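Local coordinates for HIAXHD3 (Humicola insolens, PDB 3ZXK), which probably hydrolyses alpha-L-arabinofuranosyl side chains of xylan as a family 43 glycoside hydrolase, the subject of active-site engineering toward endo-xylanase activity, at residues Gly201-Leu206 / Gly226-Arg231; Val207-Pro210 / Glu214-Leu217. All blocks are in the same frame, centred on the assembly; numbering follows the deposited sequence.

How the interactions relate
Both contacts belong to one antiparallel sheet, consistent with a blade of the family 43 beta-propeller, and strand 202-209 serves in each. Interaction 2 pairs the end of that strand with the next one, 213-219, and is nested in the chain loop that interaction 1 closes. Their centres lie 11 Å apart. Strand 213-219 stands between the partners of interaction 1: L217 N probably bonds to I205 O at 2.7 Å on one flank, and V216 N to R231 O at 2.9 Å on the other. Interaction 2 is nearer the substrate, with P210 touching a bound xylose and the T208 side chain about 5 Å from the arabinofuranose; interaction 1 lies farther out from the chain's centre.

Interaction 1: Gly201-Leu206 / Gly226-Arg231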
loop_
_atom_site.group_PDB
_atom_site.type_symbol
_atom_site.label_atom_id
_atom_site.label_comp_id
_atom_site.label_asym_id
_atom_site.label_seq_id
_atom_site.Cartn_x
_atom_site.Cartn_y
_atom_site.Cartn_z
ATOM N N GLY A 201 -7.688 17.993 25.828
ATOM C CA GLY A 201 -8.018 17.444 27.127
ATOM C C GLY A 201 -8.865 16.191 27.104
ATOM O O GLY A 201 -9.070 15.579 28.150
ATOM N N ASN A 202 -9.370 15.811 25.930
ATOM C CA ASN A 202 -10.276 14.678 25.807
ATOM C C ASN A 202 -9.715 13.532 24.967
ATOM O O ASN A 202 -8.879 13.754 24.110
ATOM C CB ASN A 202 -11.588 15.152 25.176
ATOM C CG ASN A 202 -12.405 16.031 26.097
ATOM O OD1 ASN A 202 -12.650 15.687 27.250
ATOM N ND2 ASN A 202 -12.847 17.167 25.584
ATOM N N TYR A 203 -10.216 12.325 25.189
ATOM C CA TYR A 203 -9.793 11.161 24.408
ATOM C C TYR A 203 -10.857 10.775 23.400
ATOM O O TYR A 203 -12.032 10.647 23.734
ATOM C CB TYR A 203 -9.483 9.963 25.318
ATOM C CG TYR A 203 -8.330 10.257 26.249
ATOM C CD1 TYR A 203 -8.545 10.871 27.481
ATOM C CD2 TYR A 203 -7.004 9.953 25.874
ATOM C CE1 TYR A 203 -7.500 11.192 28.331
ATOM C CE2 TYR A 203 -5.937 10.262 26.721
ATOM C CZ TYR A 203 -6.196 10.864 27.960
ATOM O OH TYR A 203 -5.169 11.209 28.837
ATOM N N TYR A 204 -10.419 10.607 22.168
ATOM C CA TYR A 204 -11.274 10.210 21.067
ATOM C C TYR A 204 -10.730 8.942 20.426
ATOM O O TYR A 204 -9.505 8.745 20.285
ATOM C CB TYR A 204 -11.356 11.318 20.011
ATOM C CG TYR A 204 -11.987 12.608 20.501
ATOM C CD1 TYR A 204 -11.246 13.532 21.212
ATOM C CD2 TYR A 204 -13.342 12.902 20.253
ATOM C CE1 TYR A 204 -11.806 14.708 21.666
ATOM C CE2 TYR A 204 -13.913 14.101 20.688
ATOM C CZ TYR A 204 -13.135 14.984 21.436
ATOM O OH TYR A 204 -13.630 16.176 21.898
ATOM N N ILE A 205 -11.650 8.114 19.956
ATOM C CA ILE A 205 -11.276 6.957 19.145
ATOM C C ILE A 205 -12.176 6.976 17.921
ATOM O O ILE A 205 -13.389 7.100 18.047
ATOM C CB ILE A 205 -11.433 5.605 19.903
ATOM C CG1 ILE A 205 -10.530 5.567 21.142
ATOM C CG2 ILE A 205 -11.106 4.449 18.963
ATOM C CD1 ILE A 205 -10.823 4.433 22.100
ATOM N N LEU A 206 -11.586 6.900 16.738
ATOM C CA LEU A 206 -12.359 6.737 15.517
ATOM C C LEU A 206 -12.440 5.266 15.179
ATOM O O LEU A 206 -11.421 4.562 15.210
ATOM C CB LEU A 206 -11.685 7.476 14.361
ATOM C CG LEU A 206 -12.382 8.753 13.916
ATOM C CD1 LEU A 206 -12.304 9.808 15.021
ATOM C CD2 LEU A 206 -11.758 9.240 12.599
ATOM N N GLY A 226 -11.810 5.122 29.140
ATOM C CA GLY A 226 -13.233 5.340 28.902
ATOM C C GLY A 226 -14.083 5.054 30.128
ATOM O O GLY A 226 -13.686 5.377 31.243
ATOM N N PRO A 227 -15.273 4.447 29.947
ATOM C CA PRO A 227 -15.897 3.987 28.698
ATOM C C PRO A 227 -16.147 5.111 27.701
ATOM O O PRO A 227 -16.042 6.303 28.051
ATOM C CB PRO A 227 -17.230 3.383 29.158
ATOM C CG PRO A 227 -17.459 3.916 30.529
ATOM C CD PRO A 227 -16.122 4.176 31.125
ATOM N N TYR A 228 -16.467 4.726 26.471
ATOM C CA TYR A 228 -16.657 5.693 25.405
ATOM C C TYR A 228 -18.083 5.714 24.936
ATOM O O TYR A 228 -18.738 4.671 24.897
ATOM C CB TYR A 228 -15.772 5.333 24.227
ATOM C CG TYR A 228 -14.301 5.627 24.462
ATOM C CD1 TYR A 228 -13.498 4.781 25.234
ATOM C CD2 TYR A 228 -13.711 6.743 23.887
ATOM C CE1 TYR A 228 -12.143 5.062 25.431
ATOM C CE2 TYR A 228 -12.361 7.039 24.078
ATOM C CZ TYR A 228 -11.582 6.206 24.860
ATOM O OH TYR A 228 -10.238 6.489 25.036
ATOM N N GLU A 229 -18.536 6.896 24.528
ATOM C CA GLU A 229 -19.826 7.056 23.845
ATOM C C GLU A 229 -19.582 7.473 22.393
ATOM O O GLU A 229 -18.513 8.005 22.081
ATOM C CB GLU A 229 -20.696 8.086 24.553
ATOM C CG GLU A 229 -20.165 9.508 24.491
ATOM C CD GLU A 229 -21.069 10.491 25.181
ATOM O OE1 GLU A 229 -22.273 10.197 25.298
ATOM O OE2 GLU A 229 -20.569 11.538 25.637
ATOM N N ALA A 230 -20.560 7.231 21.514
ATOM C CA ALA A 230 -20.369 7.416 20.067
ATOM C C ALA A 230 -21.291 8.471 19.457
ATOM O O ALA A 230 -22.397 8.705 19.958
ATOM C CB ALA A 230 -20.569 6.095 19.331
ATOM N N ARG A 231 -20.815 9.086 18.370
ATOM C CA ARG A 231 -21.647 9.801 17.406
ATOM C C ARG A 231 -21.221 9.352 16.022
ATOM O O ARG A 231 -20.110 8.914 15.828
ATOM C CB ARG A 231 -21.424 11.312 17.483
ATOM C CG ARG A 231 -21.997 11.977 18.719
ATOM C CD ARG A 231 -22.089 13.482 18.539
ATOM N NE ARG A 231 -22.610 14.098 19.755
ATOM C CZ ARG A 231 -22.837 15.395 19.905
ATOM N NH1 ARG A 231 -22.597 16.228 18.903
ATOM N NH2 ARG A 231 -23.299 15.861 21.067
#
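The strands 202-206 and 228-231, which meet through Y203, I205 and Y228, are not hydrogen-bonded partners: their axes come no closer than 8.6 Å and run at 57° to each other, each pairing instead with strand 213-219 between them. Such packing of second-neighbour strands in a curled antiparallel sheet is consistent with a blade of the family 43 beta-propeller. Y228 spans most of the distance, its CG beside its own backbone N (chi1 -73°), sending the ring across to I205. There the methyl CD1 of I205 sits over one ring face in a CH-pi contact, 3.6 Å from the centroid and shifted toward the hydroxyl end, so that CD1 is 3.4 Å from Y228 CZ. I205 CG1 follows, 3.8 Å from Y228 CE2, and the side chains cross at about a right angle. The Y203 side chain touches through CB, 3.6 Å from Y228 OH, and its backbone O lies 3.6 Å from Y228 CE2, while its ring leads away to a hydrogen bond with D149. M196 and V182 also pack on Y228. No hydrogen bond passes between the segments; the contact is thus dispersive, and the buried hydroxyl of Y228 is satisfied by the carbonyl of P224.

Interaction 2: Val207-Pro210 / Glu214-Leu217; sequences VTRP and EYVL
V207 and Y215 form the close-packed part, an antiparallel hydrogen-bonded pair in which Y215 N donates to V207 O at 2.8 Å and V207 N returns a bond to Y215 O at 3.0 Å. On the face they share, V207 CG2 lies 3.9 Å from Y215 CB, near the plane of the tyrosine ring at its edge, and V207 CG1 meets L217 CD1 with the two side chains nearly perpendicular. The other face belongs to T208 and E214, a non-hydrogen-bonded pair. Bent at its second torsion (chi2 79°), E214 lays its carboxylate over one side of the V207 peptide, CD roughly 3 Å out of the carbonyl plane and 3.1 Å from V207 O, with OE1 3.3 Å from T208 CB. OE1 and OE2, acceptors like V207 O, make no bond to it. The two strands make a beta hairpin in what is consistent with a propeller blade, and its turn end reaches the glycan pocket, where P210 touches a xylose. OE1 of E214 accepts a weak hydrogen bond from the backbone N of Q249, another pocket residue; an alanine in place of this glutamate would probably leave that amide without its weak partner and open a gap beside T208 CB and V207 O. Looser packing prevails around the partly exposed R209. Its chain, bent at chi3, brings one guanidinium face over Y215 OH, with NH1 3.5 Å from that oxygen. No hydrogen bond joins the two; R209 NE forms a salt bridge with D212, while the tyrosine hydroxyl and, weakly, R209 NH1 both bond to Q189 OE1.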
loop_
_atom_site.group_PDB
_atom_site.type_symbol
_atom_site.label_atom_id
_atom_site.label_comp_id
_atom_site.label_asym_id
_atom_site.label_seq_id
_atom_site.Cartn_x
_atom_site.Cartn_y
_atom_site.Cartn_z
ATOM N N VAL A 207 -13.641 4.803 14.847
ATOM C CA VAL A 207 -13.845 3.413 14.415
ATOM C C VAL A 207 -14.709 3.370 13.166
ATOM O O VAL A 207 -15.472 4.302 12.914
ATOM C CB VAL A 207 -14.482 2.522 15.533
ATOM C CG1 VAL A 207 -13.620 2.484 16.788
ATOM C CG2 VAL A 207 -15.888 3.022 15.923
ATOM N N THR A 208 -14.573 2.296 12.399
ATOM C CA THR A 208 -15.409 2.064 11.231
ATOM C C THR A 208 -16.391 0.943 11.486
ATOM O O THR A 208 -16.058 -0.044 12.166
ATOM C CB THR A 208 -14.573 1.762 9.951
ATOM O OG1 THR A 208 -15.427 1.670 8.793
ATOM C CG2 THR A 208 -13.801 0.453 10.059
ATOM N N ARG A 209 -17.586 1.090 10.902
ATOM C CA ARG A 209 -18.492 -0.032 10.716
ATOM C C ARG A 209 -18.282 -0.528 9.268
ATOM O O ARG A 209 -18.657 0.163 8.307
ATOM C CB ARG A 209 -19.938 0.391 10.948
ATOM C CG ARG A 209 -20.881 -0.791 10.753
ATOM C CD ARG A 209 -22.338 -0.383 10.763
ATOM N NE ARG A 209 -22.702 0.438 9.603
ATOM C CZ ARG A 209 -23.898 0.989 9.444
ATOM N NH1 ARG A 209 -24.835 0.793 10.362
ATOM N NH2 ARG A 209 -24.161 1.723 8.371
ATOM N N PRO A 210 -17.624 -1.685 9.100
ATOM C CA PRO A 210 -17.297 -2.090 7.736
ATOM C C PRO A 210 -18.557 -2.281 6.892
ATOM O O PRO A 210 -19.489 -2.914 7.374
ATOM C CB PRO A 210 -16.634 -3.463 7.917
ATOM C CG PRO A 210 -16.155 -3.489 9.306
ATOM C CD PRO A 210 -17.049 -2.590 10.110
ATOM N N GLU A 214 -18.261 5.577 9.602
ATOM C CA GLU A 214 -17.236 5.903 10.590
ATOM C C GLU A 214 -17.937 6.532 11.801
ATOM O O GLU A 214 -18.790 7.404 11.624
ATOM C CB GLU A 214 -16.223 6.879 10.016
ATOM C CG GLU A 214 -15.007 7.108 10.920
ATOM C CD GLU A 214 -13.970 5.974 10.822
ATOM O OE1 GLU A 214 -14.192 5.007 10.065
ATOM O OE2 GLU A 214 -12.936 6.040 11.525
ATOM N N TYR A 215 -17.587 6.058 12.998
ATOM C CA TYR A 215 -18.075 6.640 14.241
ATOM C C TYR A 215 -16.951 7.337 14.962
ATOM O O TYR A 215 -15.789 6.952 14.852
ATOM C CB TYR A 215 -18.738 5.580 15.138
ATOM C CG TYR A 215 -19.861 4.800 14.466
ATOM C CD1 TYR A 215 -20.824 5.442 13.688
ATOM C CD2 TYR A 215 -19.960 3.426 14.622
ATOM C CE1 TYR A 215 -21.853 4.730 13.078
ATOM C CE2 TYR A 215 -20.982 2.702 14.027
ATOM C CZ TYR A 215 -21.931 3.363 13.256
ATOM O OH TYR A 215 -22.949 2.661 12.644
ATOM N N VAL A 216 -17.291 8.409 15.653
ATOM C CA VAL A 216 -16.347 9.039 16.559
ATOM C C VAL A 216 -16.744 8.685 17.976
ATOM O O VAL A 216 -17.900 8.864 18.367
ATOM C CB VAL A 216 -16.165 10.571 16.315
ATOM C CG1 VAL A 216 -17.490 11.310 16.167
ATOM C CG2 VAL A 216 -15.301 11.175 17.432
ATOM N N LEU A 217 -15.816 8.105 18.728
ATOM C CA LEU A 217 -16.065 7.800 20.144
ATOM C C LEU A 217 -15.319 8.799 21.018
ATOM O O LEU A 217 -14.210 9.186 20.675
ATOM C CB LEU A 217 -15.579 6.393 20.502
ATOM C CG LEU A 217 -15.839 5.282 19.495
ATOM C CD1 LEU A 217 -15.271 3.976 20.024
ATOM C CD2 LEU A 217 -17.311 5.192 19.208
#